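Local atomic coordinates of putative exported protein (PDB entry 2DVZ), a protein that binds glutamate in the periplasm and, as a solute receptor of the Bug family, probably serves its uptake into the cell. Residues 27-32 / 54-59; 146-151 / 170-175. All blocks are in the same frame, centred on the assembly; numbering follows the deposited sequence.

Contact 1. Residues 27-32 / 54-59; sequences FAPGGS and VENKGG. With GLU (glutamic acid), chain G.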
loop_
_atom_site.group_PDB
_atom_site.type_symbol
_atom_site.label_atom_id
_atom_site.label_comp_id
_atom_site.label_asym_id
_atom_site.label_seq_id
_atom_site.Cartn_x
_atom_site.Cartn_y
_atom_site.Cartn_z
ATOM N N PHE A 27 2.707 -0.586 9.341
ATOM C CA PHE A 27 1.766 -1.694 9.226
ATOM C C PHE A 27 2.372 -2.952 9.814
ATOM O O PHE A 27 3.579 -3.066 9.946
ATOM C CB PHE A 27 1.370 -1.921 7.763
ATOM C CG PHE A 27 0.434 -0.902 7.251
ATOM C CD1 PHE A 27 -0.929 -0.951 7.603
ATOM C CD2 PHE A 27 0.894 0.150 6.461
ATOM C CE1 PHE A 27 -1.815 0.011 7.172
ATOM C CE2 PHE A 27 -0.004 1.131 6.007
ATOM C CZ PHE A 27 -1.365 1.057 6.366
ATOM N N ALA A 28 1.513 -3.908 10.135
ATOM C CA ALA A 28 1.911 -5.217 10.664
ATOM C C ALA A 28 2.834 -5.965 9.689
ATOM O O ALA A 28 2.845 -5.669 8.489
ATOM C CB ALA A 28 0.643 -6.053 10.943
ATOM N N PRO A 29 3.612 -6.927 10.198
ATOM C CA PRO A 29 4.424 -7.779 9.351
ATOM C C PRO A 29 3.613 -8.521 8.283
ATOM O O PRO A 29 2.457 -8.951 8.526
ATOM C CB PRO A 29 5.049 -8.785 10.352
ATOM C CG PRO A 29 5.062 -8.068 11.610
ATOM C CD PRO A 29 3.800 -7.258 11.626
ATOM N N GLY A 30 4.210 -8.630 7.098
ATOM C CA GLY A 30 3.689 -9.525 6.097
ATOM C C GLY A 30 2.645 -8.881 5.226
ATOM O O GLY A 30 1.937 -9.580 4.502
ATOM N N GLY A 31 2.505 -7.558 5.306
ATOM C CA GLY A 31 1.726 -6.824 4.302
ATOM C C GLY A 31 2.692 -6.384 3.215
ATOM O O GLY A 31 3.881 -6.706 3.281
ATOM N N SER A 32 2.203 -5.649 2.219
ATOM C CA SER A 32 3.055 -5.205 1.135
ATOM C C SER A 32 4.099 -4.164 1.595
ATOM O O SER A 32 5.230 -4.174 1.102
ATOM C CB SER A 32 2.200 -4.635 -0.024
ATOM O OG SER A 32 1.244 -5.594 -0.471
ATOM N N VAL A 54 14.216 -2.589 10.221
ATOM C CA VAL A 54 12.770 -2.409 10.085
ATOM C C VAL A 54 12.078 -2.591 11.435
ATOM O O VAL A 54 12.346 -3.548 12.181
ATOM C CB VAL A 54 12.179 -3.378 9.010
ATOM C CG1 VAL A 54 10.658 -3.360 8.985
ATOM C CG2 VAL A 54 12.726 -3.055 7.608
ATOM N N GLU A 55 11.192 -1.645 11.727
ATOM C CA GLU A 55 10.355 -1.647 12.908
ATOM C C GLU A 55 8.933 -1.642 12.408
ATOM O O GLU A 55 8.537 -0.735 11.680
ATOM C CB GLU A 55 10.571 -0.350 13.712
ATOM C CG GLU A 55 11.676 -0.439 14.711
ATOM C CD GLU A 55 12.069 0.923 15.303
ATOM O OE1 GLU A 55 11.202 1.809 15.499
ATOM O OE2 GLU A 55 13.260 1.080 15.603
ATOM N N ASN A 56 8.148 -2.628 12.805
ATOM C CA ASN A 56 6.762 -2.623 12.418
ATOM C C ASN A 56 5.955 -1.952 13.513
ATOM O O ASN A 56 5.995 -2.382 14.669
ATOM C CB ASN A 56 6.275 -4.051 12.133
ATOM C CG ASN A 56 6.921 -4.664 10.870
ATOM O OD1 ASN A 56 7.957 -5.354 10.937
ATOM N ND2 ASN A 56 6.305 -4.424 9.729
ATOM N N LYS A 57 5.251 -0.882 13.145
ATOM C CA LYS A 57 4.375 -0.148 14.048
ATOM C C LYS A 57 2.966 -0.017 13.464
ATOM O O LYS A 57 2.550 1.057 13.042
ATOM C CB LYS A 57 4.939 1.249 14.369
ATOM C CG LYS A 57 6.381 1.293 14.892
ATOM C CD LYS A 57 6.453 0.824 16.335
ATOM C CE LYS A 57 7.898 0.420 16.725
ATOM N NZ LYS A 57 8.901 1.541 16.474
ATOM N N GLY A 58 2.215 -1.108 13.454
ATOM C CA GLY A 58 0.900 -1.048 12.862
ATOM C C GLY A 58 -0.152 -0.521 13.803
ATOM O O GLY A 58 0.113 -0.322 14.990
ATOM N N GLY A 59 -1.360 -0.331 13.287
ATOM C CA GLY A 59 -2.437 0.206 14.090
ATOM C C GLY A 59 -3.003 1.459 13.473
ATOM O O GLY A 59 -2.248 2.340 13.007
HETATM N N GLU G . -2.872 -0.584 3.052
HETATM C CA GLU G . -1.444 -0.214 3.078
HETATM C C GLU G . -1.079 0.735 1.948
HETATM O O GLU G . -0.287 0.463 1.041
HETATM C CB GLU G . -0.562 -1.458 3.137
HETATM C CG GLU G . -1.086 -2.493 4.150
HETATM C CD GLU G . -0.013 -3.337 4.774
HETATM O OE1 GLU G . 1.164 -3.098 4.433
HETATM O OE2 GLU G . -0.336 -4.230 5.636
HETATM O OXT GLU G . -1.566 1.877 1.967
#
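The side-chain amide of Asn56 donates from ND2 to Phe27 O, 3.1 Å away and nearly straight at 167°. The acceptor lies 8° out of the amide plane, close to where the N-H points. Asparagine suits this place because both ends of its amide are engaged: ND2 also donates to Asp34, and OD1 takes a bond from Arg38, which together fix how the group is turned. Beside it the backbones come close, Phe27 CA lying 3.8 Å from Gly58 CA, a proximity that a residue without a beta carbon permits.

Phe27 turns its ring from 54-59 to the ligand. With CG anti to the carbonyl carbon (chi1 -75°), the ring lies flat against the bound glutamate, whose CG sits 3.7 Å above the plane and over the ring centre, while Phe27 CG is 3.5 Å from the ligand CD. An aromatic face fits this aliphatic chain. Gly31, a buried N-cap residue, lets the ligand carboxylate approach, with OE2 3.6 Å from its CA. Pro29 and Gly30 occupy the middle of a type II turn, where proline's fixed phi and glycine's tolerance of positive phi are both in place.

The outer side is looser. Exposed Pro29 merely leans its CG against Asn56 CG at 3.9 Å, and farther out, within 54-59, Lys57 NZ and Glu55 OE1 form a salt bridge; the two residues also pair with Glu68 and Arg22, respectively.

The loop 27-32 leaves strand 21-25 and leads into helix 32-48, while 54-59 runs off the end of strand 52-56, the parallel neighbour of strand 21-25; Asp34 and Arg38 of the helix tie Asn56 to it.

Contact 2. Residues 146-151 / 170-175; sequences YGSSGT and IVHVPY. With GLU (glutamic acid), chain G.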
loop_
_atom_site.group_PDB
_atom_site.type_symbol
_atom_site.label_atom_id
_atom_site.label_comp_id
_atom_site.label_asym_id
_atom_site.label_seq_id
_atom_site.Cartn_x
_atom_site.Cartn_y
_atom_site.Cartn_z
ATOM N N TYR A 146 -15.503 -8.280 3.675
ATOM C CA TYR A 146 -14.202 -8.079 3.091
ATOM C C TYR A 146 -13.291 -7.523 4.152
ATOM O O TYR A 146 -13.740 -6.793 5.044
ATOM C CB TYR A 146 -14.280 -7.131 1.885
ATOM C CG TYR A 146 -14.424 -5.629 2.159
ATOM C CD1 TYR A 146 -13.284 -4.791 2.282
ATOM C CD2 TYR A 146 -15.689 -5.031 2.223
ATOM C CE1 TYR A 146 -13.417 -3.399 2.488
ATOM C CE2 TYR A 146 -15.833 -3.649 2.428
ATOM C CZ TYR A 146 -14.693 -2.835 2.543
ATOM O OH TYR A 146 -14.865 -1.463 2.721
ATOM N N GLY A 147 -12.019 -7.872 4.029
ATOM C CA GLY A 147 -10.979 -7.404 4.891
ATOM C C GLY A 147 -10.200 -6.289 4.236
ATOM O O GLY A 147 -10.102 -6.206 3.003
ATOM N N SER A 148 -9.685 -5.409 5.100
ATOM C CA SER A 148 -8.793 -4.329 4.747
ATOM C C SER A 148 -7.597 -4.292 5.729
ATOM O O SER A 148 -7.505 -5.069 6.706
ATOM C CB SER A 148 -9.554 -3.004 4.774
ATOM O OG SER A 148 -9.720 -2.536 6.115
ATOM N N SER A 149 -6.678 -3.373 5.452
ATOM C CA SER A 149 -5.497 -3.145 6.294
ATOM C C SER A 149 -5.744 -2.077 7.353
ATOM O O SER A 149 -4.811 -1.700 8.033
ATOM C CB SER A 149 -4.330 -2.674 5.425
ATOM O OG SER A 149 -4.652 -1.406 4.827
ATOM N N GLY A 150 -6.966 -1.544 7.438
ATOM C CA GLY A 150 -7.340 -0.592 8.480
ATOM C C GLY A 150 -8.395 0.419 8.079
ATOM O O GLY A 150 -8.511 0.805 6.897
ATOM N N THR A 151 -9.130 0.901 9.084
ATOM C CA THR A 151 -10.263 1.789 8.868
ATOM C C THR A 151 -9.994 3.066 8.079
ATOM O O THR A 151 -10.885 3.532 7.335
ATOM C CB THR A 151 -10.958 2.145 10.193
ATOM O OG1 THR A 151 -11.493 0.935 10.746
ATOM C CG2 THR A 151 -12.088 3.189 9.975
ATOM N N ILE A 170 -21.238 -4.906 0.917
ATOM C CA ILE A 170 -20.338 -5.908 1.458
ATOM C C ILE A 170 -19.784 -5.266 2.687
ATOM O O ILE A 170 -19.672 -4.025 2.744
ATOM C CB ILE A 170 -19.231 -6.412 0.421
ATOM C CG1 ILE A 170 -18.603 -5.271 -0.385
ATOM C CG2 ILE A 170 -19.880 -7.233 -0.662
ATOM C CD1 ILE A 170 -17.773 -5.749 -1.671
ATOM N N VAL A 171 -19.496 -6.093 3.688
ATOM C CA VAL A 171 -19.210 -5.600 5.026
ATOM C C VAL A 171 -17.722 -5.529 5.312
ATOM O O VAL A 171 -17.008 -6.527 5.232
ATOM C CB VAL A 171 -19.951 -6.417 6.148
ATOM C CG1 VAL A 171 -19.589 -5.861 7.536
ATOM C CG2 VAL A 171 -21.464 -6.357 5.936
ATOM N N HIS A 172 -17.280 -4.341 5.694
ATOM C CA HIS A 172 -15.894 -4.070 5.991
ATOM C C HIS A 172 -15.443 -4.679 7.296
ATOM O O HIS A 172 -16.066 -4.489 8.313
ATOM C CB HIS A 172 -15.642 -2.565 6.017
ATOM C CG HIS A 172 -14.245 -2.205 6.401
ATOM N ND1 HIS A 172 -13.963 -1.248 7.355
ATOM C CD2 HIS A 172 -13.048 -2.678 5.971
ATOM C CE1 HIS A 172 -12.649 -1.135 7.487
ATOM N NE2 HIS A 172 -12.069 -1.990 6.660
ATOM N N VAL A 173 -14.359 -5.438 7.251
ATOM C CA VAL A 173 -13.708 -5.894 8.452
ATOM C C VAL A 173 -12.251 -5.428 8.395
ATOM O O VAL A 173 -11.450 -5.979 7.602
ATOM C CB VAL A 173 -13.734 -7.434 8.635
ATOM C CG1 VAL A 173 -13.056 -7.807 9.974
ATOM C CG2 VAL A 173 -15.188 -8.004 8.538
ATOM N N PRO A 174 -11.907 -4.428 9.233
ATOM C CA PRO A 174 -10.512 -3.928 9.287
ATOM C C PRO A 174 -9.562 -4.886 9.996
ATOM O O PRO A 174 -9.960 -5.559 10.916
ATOM C CB PRO A 174 -10.614 -2.641 10.115
ATOM C CG PRO A 174 -11.923 -2.822 10.990
ATOM C CD PRO A 174 -12.841 -3.723 10.157
ATOM N N TYR A 175 -8.298 -4.887 9.589
ATOM C CA TYR A 175 -7.260 -5.614 10.281
ATOM C C TYR A 175 -6.139 -4.638 10.570
ATOM O O TYR A 175 -6.145 -3.514 10.060
ATOM C CB TYR A 175 -6.755 -6.817 9.429
ATOM C CG TYR A 175 -7.806 -7.903 9.282
ATOM C CD1 TYR A 175 -7.770 -9.046 10.086
ATOM C CD2 TYR A 175 -8.881 -7.764 8.361
ATOM C CE1 TYR A 175 -8.752 -10.036 9.985
ATOM C CE2 TYR A 175 -9.864 -8.750 8.247
ATOM C CZ TYR A 175 -9.790 -9.890 9.058
ATOM O OH TYR A 175 -10.763 -10.887 8.940
HETATM N N GLU G . -2.872 -0.584 3.052
HETATM C CA GLU G . -1.444 -0.214 3.078
HETATM C C GLU G . -1.079 0.735 1.948
HETATM O O GLU G . -0.287 0.463 1.041
HETATM C CB GLU G . -0.562 -1.458 3.137
HETATM C CG GLU G . -1.086 -2.493 4.150
HETATM C CD GLU G . -0.013 -3.337 4.774
HETATM O OE1 GLU G . 1.164 -3.098 4.433
HETATM O OE2 GLU G . -0.336 -4.230 5.636
HETATM O OXT GLU G . -1.566 1.877 1.967
HETATM O O HOH W 1 -14.181 0.214 9.932
#
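The Tyr146 ring carries His172 CA over one face, in a CH-pi contact 3.9 Å from the ring centroid, and meets Ile170 O in plane at its edge. The imidazole of His172 lies obliquely to this ring, the planes at 36°. Pro174 N sits over one face of the imidazole, and Ser148 CB lies at its edge; His156 stacks on the ring as well. Ser148 O approaches the Tyr175 ring at its edge, in plane. Tyr146 and His172 belong to two parallel strands, 145-148 and 171-174, joined through helix 154-166 as a beta-alpha-beta unit.

The strands are bonded in the parallel manner, with Tyr146 N donating to Val171 O at 2.8 Å and Val173 N returning a bond to Tyr146 O at 2.7 Å. Gly147, lacking a side chain, leaves room for Tyr175, whose CE2 comes within 3.8 Å of its CA. The two tyrosines suit their places by pairing broad rings with polar ends that reach helices: Tyr146 OH bonds Glu160, and Tyr175 OH bonds Asp184.

Two successive serines make further polar contacts. Ser148 OG, held between backbone N and carbonyl carbon (chi1 78°), lies 2.5 Å from His172 NE2, a very short bond in which either could donate. The same OG accepts from Gly150 N, closing an ST turn. At the other ring nitrogen, ND1 donates weakly to a water that is also bonded to Thr151 OG1. Within the turn, Ser149 OG accepts a hydrogen bond from the ligand amino nitrogen, GLU N, at 2.6 Å.

How the contacts relate
Contact 1 closes before contact 2 opens along the chain, and their centres lie about 16 Å apart. Both reach the same mixed sheet, contact 1 at strands 21-25 and 52-56, contact 2 at strands 145-148 and 171-174, with the long strand 106-121 linking the two groups through its pairing with 192-196 and 241-248. In each, a loop leaving a strand end reaches the glutamate, and the two meet there, Phe27 CE1 packing on Ser149 O at 3.6 Å. This fits the two-lobed plan of periplasmic binding proteins, in which loops from both lobes enclose the solute, consistent with a bound, closed form.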